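PDB 3NI7: bacterial regulatory proteins, TetR family from Nitrosomonas europaea, which probably binds DNA and acts as a transcriptional regulator of the TetR family. Local coordinates for residues 11-16 and 56-61; 87-92 and 173-178. All blocks are in the same frame, centred on the assembly; numbering follows the deposited sequence.

Contact 1: residues 11-16 and 56-61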
ATOM      1  N   ALA A  11      -4.353  10.416  28.419  1.00 85.41           N
ATOM      2  CA  ALA A  11      -4.134   9.363  29.391  1.00 84.18           C
ATOM      3  C   ALA A  11      -4.903   8.095  29.013  1.00 80.83           C
ATOM      4  O   ALA A  11      -4.431   6.969  29.223  1.00 80.55           O
ATOM      5  CB  ALA A  11      -4.515   9.829  30.702  1.00 85.76           C
ATOM      6  N   ILE A  12      -6.067   8.284  28.416  1.00 79.04           N
ATOM      7  CA  ILE A  12      -6.833   7.155  27.901  1.00 77.41           C
ATOM      8  C   ILE A  12      -6.008   6.489  26.810  1.00 76.78           C
ATOM      9  O   ILE A  12      -5.700   5.315  26.878  1.00 76.91           O
ATOM     10  CB  ILE A  12      -8.252   7.586  27.350  1.00 77.13           C
ATOM     11  CG1 ILE A  12      -9.138   8.099  28.478  1.00 78.72           C
ATOM     12  CG2 ILE A  12      -8.962   6.433  26.641  1.00 74.02           C
ATOM     13  CD1 ILE A  12     -10.161   9.129  27.994  1.00 79.94           C
ATOM     14  N   VAL A  13      -5.615   7.254  25.811  1.00 77.25           N
ATOM     15  CA  VAL A  13      -4.883   6.675  24.699  1.00 77.51           C
ATOM     16  C   VAL A  13      -3.647   5.949  25.203  1.00 78.24           C
ATOM     17  O   VAL A  13      -3.446   4.769  24.901  1.00 78.26           O
ATOM     18  CB  VAL A  13      -4.468   7.726  23.657  1.00 79.06           C
ATOM     19  CG1 VAL A  13      -3.638   7.083  22.630  1.00 79.27           C
ATOM     20  CG2 VAL A  13      -5.695   8.336  22.980  1.00 78.73           C
ATOM     21  N   ASP A  14      -2.847   6.635  26.010  1.00 79.66           N
ATOM     22  CA  ASP A  14      -1.657   6.001  26.578  1.00 81.19           C
ATOM     23  C   ASP A  14      -2.038   4.688  27.184  1.00 80.54           C
ATOM     24  O   ASP A  14      -1.382   3.679  26.956  1.00 81.71           O
ATOM     25  CB  ASP A  14      -1.036   6.865  27.657  1.00 83.53           C
ATOM     26  CG  ASP A  14      -0.474   8.144  27.113  1.00 86.98           C
ATOM     27  OD1 ASP A  14      -0.352   8.282  25.878  1.00 88.17           O
ATOM     28  OD2 ASP A  14      -0.167   9.045  27.908  1.00 92.43           O
ATOM     29  N   THR A  15      -3.106   4.713  27.960  1.00 79.67           N
ATOM     30  CA  THR A  15      -3.499   3.552  28.730  1.00 80.24           C
ATOM     31  C   THR A  15      -3.874   2.435  27.801  1.00 79.20           C
ATOM     32  O   THR A  15      -3.433   1.291  27.955  1.00 80.24           O
ATOM     33  CB  THR A  15      -4.680   3.896  29.639  1.00 80.30           C
ATOM     34  OG1 THR A  15      -4.171   4.688  30.721  1.00 83.31           O
ATOM     35  CG2 THR A  15      -5.384   2.626  30.171  1.00 80.45           C
ATOM     36  N   ALA A  16      -4.691   2.795  26.833  1.00 77.79           N
ATOM     37  CA  ALA A  16      -5.184   1.864  25.829  1.00 78.05           C
ATOM     38  C   ALA A  16      -3.997   1.166  25.176  1.00 79.44           C
ATOM     39  O   ALA A  16      -3.996  -0.037  24.860  1.00 80.89           O
ATOM     40  CB  ALA A  16      -5.936   2.622  24.788  1.00 76.92           C
ATOM     41  N   ASP A  56      -8.073   6.452  15.701  1.00 85.92           N
ATOM     42  CA  ASP A  56      -8.069   7.842  15.277  1.00 85.62           C
ATOM     43  C   ASP A  56      -7.147   8.703  16.131  1.00 83.81           C
ATOM     44  O   ASP A  56      -6.208   9.310  15.574  1.00 81.62           O
ATOM     45  CB  ASP A  56      -9.470   8.442  15.292  1.00 88.16           C
ATOM     46  CG  ASP A  56     -10.039   8.552  13.918  1.00 92.38           C
ATOM     47  OD1 ASP A  56      -9.210   8.449  12.974  1.00 94.03           O
ATOM     48  OD2 ASP A  56     -11.289   8.753  13.764  1.00 99.75           O
ATOM     49  N   ALA A  57      -7.409   8.741  17.456  1.00 83.80           N
ATOM     50  CA  ALA A  57      -6.590   9.574  18.358  1.00 83.37           C
ATOM     51  C   ALA A  57      -5.066   9.251  18.268  1.00 81.94           C
ATOM     52  O   ALA A  57      -4.205  10.150  18.359  1.00 81.21           O
ATOM     53  CB  ALA A  57      -7.047   9.456  19.710  1.00 84.52           C
ATOM     54  N   TRP A  58      -4.750   7.980  18.047  1.00 81.63           N
ATOM     55  CA  TRP A  58      -3.368   7.563  17.955  1.00 81.70           C
ATOM     56  C   TRP A  58      -2.693   8.192  16.713  1.00 80.61           C
ATOM     57  O   TRP A  58      -1.567   8.727  16.769  1.00 79.79           O
ATOM     58  CB  TRP A  58      -3.295   6.033  17.848  1.00 82.42           C
ATOM     59  CG  TRP A  58      -1.925   5.473  17.937  1.00 81.96           C
ATOM     60  CD1 TRP A  58      -1.308   4.708  17.025  1.00 82.35           C
ATOM     61  CD2 TRP A  58      -1.010   5.628  19.020  1.00 82.81           C
ATOM     62  NE1 TRP A  58      -0.055   4.352  17.469  1.00 82.85           N
ATOM     63  CE2 TRP A  58       0.144   4.924  18.690  1.00 82.10           C
ATOM     64  CE3 TRP A  58      -1.071   6.288  20.248  1.00 84.94           C
ATOM     65  CZ2 TRP A  58       1.226   4.870  19.511  1.00 85.19           C
ATOM     66  CZ3 TRP A  58      -0.001   6.239  21.069  1.00 86.25           C
ATOM     67  CH2 TRP A  58       1.142   5.541  20.704  1.00 88.04           C
ATOM     68  N   PHE A  59      -3.385   8.082  15.587  1.00 80.33           N
ATOM     69  CA  PHE A  59      -2.879   8.629  14.350  1.00 79.33           C
ATOM     70  C   PHE A  59      -2.950  10.153  14.354  1.00 80.39           C
ATOM     71  O   PHE A  59      -2.140  10.801  13.746  1.00 80.61           O
ATOM     72  CB  PHE A  59      -3.606   8.009  13.178  1.00 79.02           C
ATOM     73  CG  PHE A  59      -3.172   6.608  12.909  1.00 79.15           C
ATOM     74  CD1 PHE A  59      -3.791   5.537  13.484  1.00 83.27           C
ATOM     75  CD2 PHE A  59      -2.126   6.359  12.097  1.00 78.34           C
ATOM     76  CE1 PHE A  59      -3.362   4.220  13.232  1.00 83.30           C
ATOM     77  CE2 PHE A  59      -1.701   5.053  11.862  1.00 80.02           C
ATOM     78  CZ  PHE A  59      -2.341   3.992  12.447  1.00 81.01           C
ATOM     79  N   ASP A  60      -3.865  10.747  15.093  1.00 82.51           N
ATOM     80  CA  ASP A  60      -3.833  12.196  15.214  1.00 83.96           C
ATOM     81  C   ASP A  60      -2.678  12.641  16.055  1.00 84.19           C
ATOM     82  O   ASP A  60      -2.157  13.744  15.888  1.00 85.23           O
ATOM     83  CB  ASP A  60      -5.120  12.716  15.786  1.00 85.77           C
ATOM     84  CG  ASP A  60      -6.139  12.916  14.728  1.00 89.94           C
ATOM     85  OD1 ASP A  60      -5.701  13.185  13.549  1.00 94.25           O
ATOM     86  OD2 ASP A  60      -7.351  12.818  15.036  1.00 95.55           O
ATOM     87  N   ARG A  61      -2.272  11.796  16.984  1.00 83.92           N
ATOM     88  CA  ARG A  61      -1.171  12.197  17.825  1.00 85.07           C
ATOM     89  C   ARG A  61       0.089  12.340  16.960  1.00 84.39           C
ATOM     90  O   ARG A  61       0.836  13.319  17.091  1.00 86.28           O
ATOM     91  CB  ARG A  61      -0.970  11.218  18.983  1.00 85.67           C
ATOM     92  CG  ARG A  61       0.116  11.674  19.898  1.00 87.04           C
ATOM     93  CD  ARG A  61       0.230  10.795  21.050  1.00 88.30           C
ATOM     94  NE  ARG A  61      -0.914  10.956  21.890  1.00 89.47           N
ATOM     95  CZ  ARG A  61      -1.037  10.390  23.075  1.00 92.34           C
ATOM     96  NH1 ARG A  61      -0.059   9.614  23.536  1.00 89.79           N
ATOM     97  NH2 ARG A  61      -2.174  10.584  23.790  1.00 96.11           N
TER
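Segments 11-16 and 56-61 belong to helices that cross at 105°, their axes 10.4 Å apart at closest approach, where the CA atoms of V13 and W58 are the nearest pair across the two segments. V13 carries the apolar half of the contact by splitting its two methyls. CG2 meets A57 CB at 3.7 Å; CG1, placed anti to the backbone N (chi1 175°), comes to the edge of the W58 indole, 3.6 Å from CE3, and also lies over one face of the R61 guanidinium. R61 runs out extended and then bends at chi3, which brings its head across V13 to D14. There NH1 donates to D14 OD1 in a salt bridge of 2.7 Å. The bond is nearly straight (173°) and in the guanidinium plane, but the carboxylate stands almost upright to that plane, and OD1 is the oxygen that takes the bond. D10 adds a long, weak ion pair to R61 NH2. Such a crossing joins the first helix of a TetR DNA-binding domain to the helix leading out of it. Behind 11-16, helix 30-36 packs I33 against I12, T15 and A16; beyond W58, whose NE1 bonds T102, lie helices 80-96 and 99-108.

Contact 2: residues 87-92 and 173-178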
ATOM      1  N   LEU A  87       9.454  14.893   7.946  1.00 81.59           N
ATOM      2  CA  LEU A  87       8.099  14.793   8.464  1.00 80.09           C
ATOM      3  C   LEU A  87       7.651  13.351   8.535  1.00 78.42           C
ATOM      4  O   LEU A  87       6.980  12.974   9.471  1.00 78.84           O
ATOM      5  CB  LEU A  87       7.117  15.556   7.585  1.00 79.79           C
ATOM      6  CG  LEU A  87       7.400  17.050   7.417  1.00 81.11           C
ATOM      7  CD1 LEU A  87       6.545  17.624   6.285  1.00 78.08           C
ATOM      8  CD2 LEU A  87       7.187  17.747   8.771  1.00 79.93           C
ATOM      9  N   ILE A  88       7.970  12.538   7.539  1.00 77.97           N
ATOM     10  CA  ILE A  88       7.430  11.189   7.551  1.00 77.22           C
ATOM     11  C   ILE A  88       8.058  10.470   8.714  1.00 78.84           C
ATOM     12  O   ILE A  88       7.385   9.756   9.496  1.00 79.38           O
ATOM     13  CB  ILE A  88       7.637  10.420   6.245  1.00 76.50           C
ATOM     14  CG1 ILE A  88       6.786  11.049   5.117  1.00 76.13           C
ATOM     15  CG2 ILE A  88       7.171   8.987   6.429  1.00 74.78           C
ATOM     16  CD1 ILE A  88       7.140  10.497   3.684  1.00 76.74           C
HETATM   17  N   MSE A  89       9.330  10.736   8.902  1.00 80.91           N
HETATM   18  CA  MSE A  89      10.023  10.097  10.004  1.00 83.27           C
HETATM   19  C   MSE A  89       9.438  10.493  11.357  1.00 83.00           C
HETATM   20  O   MSE A  89       9.161   9.618  12.145  1.00 83.94           O
HETATM   21  CB  MSE A  89      11.556  10.324   9.923  1.00 86.44           C
HETATM   22  CG  MSE A  89      12.269   9.473   8.851  1.00 90.00           C
HETATM   23 SE   MSE A  89      11.610   7.609   8.644  1.00103.33          SE
HETATM   24  CE  MSE A  89      11.741   6.922  10.507  1.00100.18           C
ATOM     25  N   ILE A  90       9.184  11.781  11.599  1.00 82.75           N
ATOM     26  CA  ILE A  90       8.510  12.210  12.842  1.00 82.66           C
ATOM     27  C   ILE A  90       7.217  11.435  13.019  1.00 79.68           C
ATOM     28  O   ILE A  90       6.890  10.929  14.070  1.00 79.92           O
ATOM     29  CB  ILE A  90       8.135  13.689  12.835  1.00 83.67           C
ATOM     30  CG1 ILE A  90       9.362  14.577  12.905  1.00 87.75           C
ATOM     31  CG2 ILE A  90       7.347  13.991  14.046  1.00 86.15           C
ATOM     32  CD1 ILE A  90       9.960  14.646  14.284  1.00 90.97           C
ATOM     33  N   TRP A  91       6.479  11.318  11.957  1.00 77.22           N
ATOM     34  CA  TRP A  91       5.225  10.596  12.037  1.00 75.89           C
ATOM     35  C   TRP A  91       5.499   9.158  12.477  1.00 75.53           C
ATOM     36  O   TRP A  91       4.824   8.635  13.362  1.00 74.92           O
ATOM     37  CB  TRP A  91       4.575  10.606  10.660  1.00 74.84           C
ATOM     38  CG  TRP A  91       3.179  10.273  10.624  1.00 73.18           C
ATOM     39  CD1 TRP A  91       2.171  11.039  11.051  1.00 75.82           C
ATOM     40  CD2 TRP A  91       2.596   9.109  10.040  1.00 72.51           C
ATOM     41  NE1 TRP A  91       0.962  10.416  10.810  1.00 75.75           N
ATOM     42  CE2 TRP A  91       1.198   9.223  10.194  1.00 73.47           C
ATOM     43  CE3 TRP A  91       3.121   7.976   9.396  1.00 73.90           C
ATOM     44  CZ2 TRP A  91       0.314   8.249   9.763  1.00 73.84           C
ATOM     45  CZ3 TRP A  91       2.262   6.998   8.965  1.00 74.10           C
ATOM     46  CH2 TRP A  91       0.857   7.133   9.157  1.00 75.45           C
ATOM     47  N   LEU A  92       6.491   8.504  11.868  1.00 75.23           N
ATOM     48  CA  LEU A  92       6.696   7.087  12.210  1.00 75.98           C
ATOM     49  C   LEU A  92       7.323   6.888  13.578  1.00 77.82           C
ATOM     50  O   LEU A  92       7.000   5.926  14.274  1.00 79.31           O
ATOM     51  CB  LEU A  92       7.457   6.381  11.141  1.00 76.08           C
ATOM     52  CG  LEU A  92       6.618   6.172   9.868  1.00 75.69           C
ATOM     53  CD1 LEU A  92       7.536   6.137   8.637  1.00 74.19           C
ATOM     54  CD2 LEU A  92       5.802   4.897   9.962  1.00 75.34           C
ATOM     55  N   HIS A 173      16.657   1.020   9.133  1.00 97.34           N
ATOM     56  CA  HIS A 173      16.445   0.433   7.826  1.00 97.16           C
ATOM     57  C   HIS A 173      15.399   1.251   7.077  1.00 93.34           C
ATOM     58  O   HIS A 173      15.623   1.578   5.903  1.00 94.10           O
ATOM     59  CB  HIS A 173      16.039  -1.042   7.901  1.00100.01           C
ATOM     60  CG  HIS A 173      17.176  -1.985   8.146  1.00106.33           C
ATOM     61  ND1 HIS A 173      17.109  -3.016   9.058  1.00112.64           N
ATOM     62  CD2 HIS A 173      18.405  -2.068   7.585  1.00110.77           C
ATOM     63  CE1 HIS A 173      18.249  -3.690   9.057  1.00115.80           C
ATOM     64  NE2 HIS A 173      19.056  -3.130   8.177  1.00115.46           N
ATOM     65  N   THR A 174      14.279   1.577   7.743  1.00 90.18           N
ATOM     66  CA  THR A 174      13.237   2.433   7.185  1.00 85.90           C
ATOM     67  C   THR A 174      13.761   3.801   6.763  1.00 84.46           C
ATOM     68  O   THR A 174      13.461   4.260   5.704  1.00 82.91           O
ATOM     69  CB  THR A 174      12.081   2.695   8.224  1.00 84.70           C
ATOM     70  OG1 THR A 174      11.465   1.454   8.642  1.00 85.04           O
ATOM     71  CG2 THR A 174      11.041   3.608   7.630  1.00 80.38           C
ATOM     72  N   ARG A 175      14.533   4.456   7.609  1.00 85.88           N
ATOM     73  CA  ARG A 175      15.064   5.793   7.324  1.00 86.44           C
ATOM     74  C   ARG A 175      15.809   5.771   6.019  1.00 86.98           C
ATOM     75  O   ARG A 175      15.551   6.594   5.134  1.00 86.38           O
ATOM     76  CB  ARG A 175      16.011   6.280   8.433  1.00 89.27           C
ATOM     77  CG  ARG A 175      15.464   6.006   9.896  1.00 93.20           C
ATOM     78  CD  ARG A 175      16.284   6.689  10.983  1.00 99.15           C
ATOM     79  NE  ARG A 175      16.074   8.130  10.920  1.00101.39           N
ATOM     80  CZ  ARG A 175      15.194   8.786  11.673  1.00105.48           C
ATOM     81  NH1 ARG A 175      14.427   8.144  12.589  1.00105.54           N
ATOM     82  NH2 ARG A 175      15.072  10.101  11.512  1.00107.70           N
ATOM     83  N   GLN A 176      16.721   4.820   5.881  1.00 89.11           N
ATOM     84  CA  GLN A 176      17.471   4.664   4.626  1.00 90.12           C
ATOM     85  C   GLN A 176      16.568   4.330   3.457  1.00 88.20           C
ATOM     86  O   GLN A 176      16.695   4.937   2.398  1.00 88.04           O
ATOM     87  CB  GLN A 176      18.511   3.584   4.766  1.00 95.63           C
ATOM     88  CG  GLN A 176      19.649   3.730   3.752  1.00100.77           C
ATOM     89  CD  GLN A 176      20.731   2.738   3.976  1.00104.60           C
ATOM     90  OE1 GLN A 176      21.640   2.678   3.213  1.00107.65           O
ATOM     91  NE2 GLN A 176      20.625   1.954   5.054  1.00109.90           N
ATOM     92  N   PHE A 177      15.634   3.404   3.665  1.00 87.18           N
ATOM     93  CA  PHE A 177      14.676   3.002   2.617  1.00 86.11           C
ATOM     94  C   PHE A 177      13.923   4.198   2.068  1.00 83.28           C
ATOM     95  O   PHE A 177      13.823   4.373   0.866  1.00 83.67           O
ATOM     96  CB  PHE A 177      13.706   1.949   3.148  1.00 86.46           C
ATOM     97  CG  PHE A 177      12.565   1.664   2.238  1.00 87.31           C
ATOM     98  CD1 PHE A 177      11.396   2.436   2.289  1.00 87.27           C
ATOM     99  CD2 PHE A 177      12.614   0.596   1.367  1.00 90.76           C
ATOM    100  CE1 PHE A 177      10.320   2.149   1.444  1.00 88.24           C
ATOM    101  CE2 PHE A 177      11.534   0.300   0.526  1.00 92.26           C
ATOM    102  CZ  PHE A 177      10.395   1.068   0.560  1.00 90.65           C
ATOM    103  N   LEU A 178      13.412   5.024   2.963  1.00 81.25           N
ATOM    104  CA  LEU A 178      12.663   6.212   2.582  1.00 79.34           C
ATOM    105  C   LEU A 178      13.522   7.217   1.867  1.00 79.83           C
ATOM    106  O   LEU A 178      13.112   7.832   0.894  1.00 78.62           O
ATOM    107  CB  LEU A 178      12.113   6.890   3.827  1.00 78.00           C
ATOM    108  CG  LEU A 178      11.223   8.115   3.577  1.00 76.26           C
ATOM    109  CD1 LEU A 178       9.941   7.617   3.064  1.00 72.41           C
ATOM    110  CD2 LEU A 178      11.053   8.986   4.804  1.00 74.96           C
TER
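Backbone bonds of 2.8 Å from L178 N to T174 O and from L92 N to I88 O are the shortest polar links here, and each stays within its own helix; across the gap these four residues meet through carbon. The helices run roughly antiparallel (154°), with axes 11.0 Å apart. At one end L178 rests CD2 on I88 CB at 4.0 Å. The selenomethionine M89 fills the middle: bent at chi2 and chi3, its chain curls so that SE lies 4.1 Å from L178 CD2 and 4.2 Å from T174 CG2. R175 closes the other flank of M89. Its own bend at chi3 (70°) swings the guanidinium back, one face over M89 CG, with M89 CE 3.6 Å from NH1. An alanine in place of R175 is likely to leave the CB, CG and CE of M89 without this flat lid, and D93 without its long, weak ion-pair partner. Just before 87-92, H85 of helix 80-96 bonds the carbonyl oxygen of R175. The chemistry implies that the two segments meet by apolar packing, with the H85 bond as a polar tie beside them and the R175 guanidinium lying its face on the M89 chain while its charge stays near D93.

From the N terminus, the chain leaves helix 7-22, passes through the predicted helix-turn-helix and returns along helix 51-69, where contact 1 closes a loop of 39 residues. Only afterwards does helix 80-96 open contact 2, which closes 80 residues later, near the C-terminal end of the model, on helix 172-187. The two loops therefore follow in series, neither enclosing nor crossing the other. The centres of contact 1 and contact 2 lie about 21 Å apart, on opposite sides of the chain's centre. Contact 1 ties up the probable DNA-binding end and contact 2 the C-terminal helical bundle. Successive helices 51-69 and 80-96 bridge them: F59 CD2 packs 3.9 Å from W91 CZ2, joining the two regions directly.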